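Local coordinates for protein oxidoreductase, Gfo/Idh/MocA family (Pseudomonas syringae pv. tomato, PDB 3DTY) that belongs to the Gfo/Idh/MocA oxidoreductase family, binds magnesium, forms a tetramer and probably uses a nicotinamide nucleotide in its Rossmann-type domain, at residues 270-281 with 286-297. Residues are numbered along the deposited sequence; the frame is centred on the assembly and turned at random.
Sequences HGQKIRVIGSRA and WDERPNQLSFEV
H270, G271 and Q272 all donate to carboxylates of the type I turn W286–R289. D287 OD2 accepts a hydrogen bond from H270 ND1 (2.6 Å), on the syn side of the carboxylate and in the plane of the imidazole; OD1 meets Q272 N from above the carboxylate plane. With CG between the backbone N and the carbonyl carbon (chi1 77°), the carboxylate is turned to H270 and Q272. The return bond, D287 N to Q272 O, is 2.9 Å. E288 OE2 is gripped from opposite faces of its plane by G271 N (2.8 Å) and, within the turn, W286 NE1. Where K273 and W286 form an antiparallel non-hydrogen-bonded pair, the extended lysine runs alongside the indole: CE makes a CH-pi contact 3.6 Å from the five-membered ring's centroid, and NZ a cation-pi contact at 4.7 Å over the same face.

Charge pairing spans strand 281–286, which separates strands 272–278 and 292–297. R275 NH1 and NH2 meet E296 end-on, NH2 to OE1 at 2.9 Å, from above the carboxylate plane; S294 OG also binds OE2, E284 pairs with NH1, and R275 NE bonds to N265 of a second subunit. Apolar packing sets A281 CB against V297 CG2 (3.8 Å) and F295.

Each carboxylate thus serves several donors, which for E296 would be expected to favour the ionised form.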
# COMPACT_ATOMS: atom_id res chain seq x y z
N HIS A 270 13.08 6.05 -6.57
CA HIS A 270 13.60 7.21 -5.84
C HIS A 270 13.96 6.72 -4.45
O HIS A 270 15.12 6.79 -4.03
CB HIS A 270 12.55 8.32 -5.76
CG HIS A 270 12.99 9.62 -6.36
ND1 HIS A 270 12.93 10.82 -5.68
CD2 HIS A 270 13.52 9.90 -7.58
CE1 HIS A 270 13.40 11.79 -6.45
NE2 HIS A 270 13.76 11.26 -7.61
N GLY A 271 12.96 6.24 -3.73
CA GLY A 271 13.21 5.72 -2.39
C GLY A 271 13.77 6.67 -1.35
O GLY A 271 14.64 6.28 -0.57
N GLN A 272 13.30 7.91 -1.31
CA GLN A 272 13.76 8.81 -0.27
C GLN A 272 12.74 8.70 0.86
O GLN A 272 11.55 8.97 0.68
CB GLN A 272 13.86 10.27 -0.74
CG GLN A 272 14.20 11.22 0.42
CD GLN A 272 14.41 12.67 -0.02
OE1 GLN A 272 13.90 13.10 -1.05
NE2 GLN A 272 15.14 13.42 0.78
N LYS A 273 13.21 8.27 2.02
CA LYS A 273 12.34 8.12 3.17
C LYS A 273 13.04 8.54 4.45
O LYS A 273 14.26 8.50 4.54
CB LYS A 273 11.90 6.67 3.34
CG LYS A 273 11.19 6.05 2.15
CD LYS A 273 10.86 4.59 2.45
CE LYS A 273 10.32 3.89 1.22
NZ LYS A 273 9.90 2.49 1.52
N ILE A 274 12.24 8.92 5.43
CA ILE A 274 12.78 9.28 6.72
C ILE A 274 11.78 8.81 7.77
O ILE A 274 10.58 9.05 7.65
CB ILE A 274 13.03 10.81 6.86
CG1 ILE A 274 13.64 11.10 8.24
CG2 ILE A 274 11.74 11.59 6.65
CD1 ILE A 274 14.41 12.41 8.31
N ARG A 275 12.29 8.10 8.76
CA ARG A 275 11.46 7.60 9.84
C ARG A 275 12.10 8.09 11.14
O ARG A 275 13.29 7.86 11.37
CB ARG A 275 11.41 6.07 9.83
CG ARG A 275 10.56 5.46 10.95
CD ARG A 275 10.61 3.94 10.93
NE ARG A 275 9.80 3.33 11.97
CZ ARG A 275 8.47 3.27 11.96
NH1 ARG A 275 7.78 3.80 10.95
NH2 ARG A 275 7.82 2.68 12.95
N VAL A 276 11.31 8.78 11.96
CA VAL A 276 11.82 9.27 13.24
C VAL A 276 11.15 8.42 14.31
O VAL A 276 9.91 8.42 14.44
CB VAL A 276 11.49 10.76 13.45
CG1 VAL A 276 12.04 11.24 14.79
CG2 VAL A 276 12.07 11.59 12.31
N ILE A 277 11.97 7.71 15.08
CA ILE A 277 11.50 6.81 16.13
C ILE A 277 11.70 7.36 17.55
O ILE A 277 12.83 7.59 17.98
CB ILE A 277 12.23 5.46 16.03
CG1 ILE A 277 12.06 4.90 14.61
CG2 ILE A 277 11.68 4.48 17.06
CD1 ILE A 277 12.83 3.62 14.35
N GLY A 278 10.60 7.56 18.26
CA GLY A 278 10.67 8.06 19.62
C GLY A 278 10.20 7.02 20.62
O GLY A 278 9.75 5.94 20.23
N SER A 279 10.29 7.34 21.91
CA SER A 279 9.88 6.42 22.96
C SER A 279 8.39 6.11 22.95
O SER A 279 7.96 5.07 23.44
CB SER A 279 10.27 6.99 24.33
OG SER A 279 9.74 8.31 24.50
N ARG A 280 7.59 7.02 22.39
CA ARG A 280 6.14 6.85 22.36
C ARG A 280 5.56 6.50 20.99
O ARG A 280 4.57 5.77 20.89
CB ARG A 280 5.47 8.13 22.88
CG ARG A 280 3.96 8.19 22.65
CD ARG A 280 3.33 9.42 23.31
NE ARG A 280 1.87 9.45 23.18
CZ ARG A 280 1.22 9.94 22.12
NH1 ARG A 280 1.90 10.46 21.11
NH2 ARG A 280 -0.11 9.94 22.09
N ALA A 281 6.16 7.03 19.93
CA ALA A 281 5.64 6.78 18.60
C ALA A 281 6.67 7.09 17.54
O ALA A 281 7.73 7.65 17.82
CB ALA A 281 4.41 7.63 18.38
N TRP A 286 7.75 9.43 2.83
CA TRP A 286 8.40 8.91 1.62
C TRP A 286 8.12 9.89 0.48
O TRP A 286 6.96 10.18 0.15
CB TRP A 286 7.81 7.52 1.34
CG TRP A 286 8.23 6.83 0.06
CD1 TRP A 286 9.37 7.03 -0.66
CD2 TRP A 286 7.51 5.78 -0.60
NE1 TRP A 286 9.41 6.16 -1.73
CE2 TRP A 286 8.28 5.38 -1.71
CE3 TRP A 286 6.30 5.13 -0.34
CZ2 TRP A 286 7.87 4.36 -2.58
CZ3 TRP A 286 5.88 4.12 -1.21
CH2 TRP A 286 6.67 3.75 -2.32
N ASP A 287 9.19 10.40 -0.14
CA ASP A 287 9.04 11.39 -1.20
C ASP A 287 8.17 11.00 -2.40
O ASP A 287 7.68 11.89 -3.11
CB ASP A 287 10.42 11.90 -1.66
CG ASP A 287 11.16 10.93 -2.56
OD1 ASP A 287 10.94 9.70 -2.45
OD2 ASP A 287 11.99 11.41 -3.37
N GLU A 288 7.97 9.71 -2.63
CA GLU A 288 7.15 9.27 -3.75
C GLU A 288 5.66 9.35 -3.40
O GLU A 288 4.79 9.22 -4.27
CB GLU A 288 7.52 7.84 -4.16
CG GLU A 288 8.95 7.70 -4.66
CD GLU A 288 9.33 6.26 -4.97
OE1 GLU A 288 8.72 5.66 -5.88
OE2 GLU A 288 10.25 5.73 -4.31
N ARG A 289 5.38 9.57 -2.11
CA ARG A 289 4.02 9.70 -1.58
C ARG A 289 4.10 10.90 -0.62
O ARG A 289 3.79 10.78 0.57
CB ARG A 289 3.63 8.44 -0.80
CG ARG A 289 3.73 7.13 -1.59
CD ARG A 289 2.56 6.95 -2.57
NE ARG A 289 2.62 5.64 -3.21
CZ ARG A 289 3.51 5.29 -4.14
NH1 ARG A 289 4.41 6.17 -4.55
NH2 ARG A 289 3.51 4.06 -4.64
N PRO A 290 4.50 12.07 -1.14
CA PRO A 290 4.66 13.31 -0.37
C PRO A 290 3.46 13.85 0.38
O PRO A 290 3.63 14.61 1.32
CB PRO A 290 5.16 14.29 -1.43
CG PRO A 290 4.31 13.89 -2.62
CD PRO A 290 4.45 12.37 -2.59
N ASN A 291 2.26 13.46 -0.03
CA ASN A 291 1.04 13.96 0.59
C ASN A 291 0.51 13.16 1.79
O ASN A 291 -0.53 13.49 2.36
CB ASN A 291 -0.04 14.10 -0.49
CG ASN A 291 0.42 14.98 -1.65
OD1 ASN A 291 0.30 14.62 -2.82
ND2 ASN A 291 0.95 16.15 -1.31
N GLN A 292 1.24 12.11 2.16
CA GLN A 292 0.85 11.33 3.32
C GLN A 292 2.01 11.29 4.29
O GLN A 292 3.17 11.41 3.90
CB GLN A 292 0.44 9.90 2.95
CG GLN A 292 -0.90 9.78 2.22
CD GLN A 292 -0.80 10.11 0.75
OE1 GLN A 292 -0.02 9.49 0.02
NE2 GLN A 292 -1.58 11.08 0.30
N LEU A 293 1.68 11.12 5.56
CA LEU A 293 2.65 11.06 6.63
C LEU A 293 2.15 9.98 7.58
O LEU A 293 1.03 10.08 8.09
CB LEU A 293 2.72 12.41 7.34
CG LEU A 293 3.58 12.50 8.59
CD1 LEU A 293 5.05 12.36 8.22
CD2 LEU A 293 3.32 13.84 9.28
N SER A 294 2.96 8.95 7.81
CA SER A 294 2.56 7.88 8.73
C SER A 294 2.87 8.28 10.18
O SER A 294 3.95 8.79 10.47
CB SER A 294 3.28 6.58 8.40
OG SER A 294 2.96 5.57 9.34
N PHE A 295 1.91 8.04 11.07
CA PHE A 295 2.07 8.36 12.49
C PHE A 295 1.71 7.10 13.26
O PHE A 295 0.55 6.69 13.29
CB PHE A 295 1.15 9.53 12.86
CG PHE A 295 1.23 9.94 14.31
CD1 PHE A 295 2.46 10.13 14.93
CD2 PHE A 295 0.06 10.18 15.04
CE1 PHE A 295 2.54 10.55 16.26
CE2 PHE A 295 0.12 10.59 16.37
CZ PHE A 295 1.36 10.78 16.99
N GLU A 296 2.71 6.48 13.89
CA GLU A 296 2.49 5.23 14.58
C GLU A 296 2.77 5.23 16.08
O GLU A 296 3.90 5.01 16.51
CB GLU A 296 3.36 4.15 13.92
CG GLU A 296 3.14 4.00 12.42
CD GLU A 296 4.36 3.43 11.71
OE1 GLU A 296 4.98 2.49 12.25
OE2 GLU A 296 4.69 3.91 10.60
N VAL A 297 1.73 5.46 16.87
CA VAL A 297 1.85 5.47 18.32
C VAL A 297 1.84 4.02 18.79
O VAL A 297 0.88 3.29 18.55
CB VAL A 297 0.67 6.21 18.98
CG1 VAL A 297 0.83 6.17 20.50
CG2 VAL A 297 0.60 7.64 18.48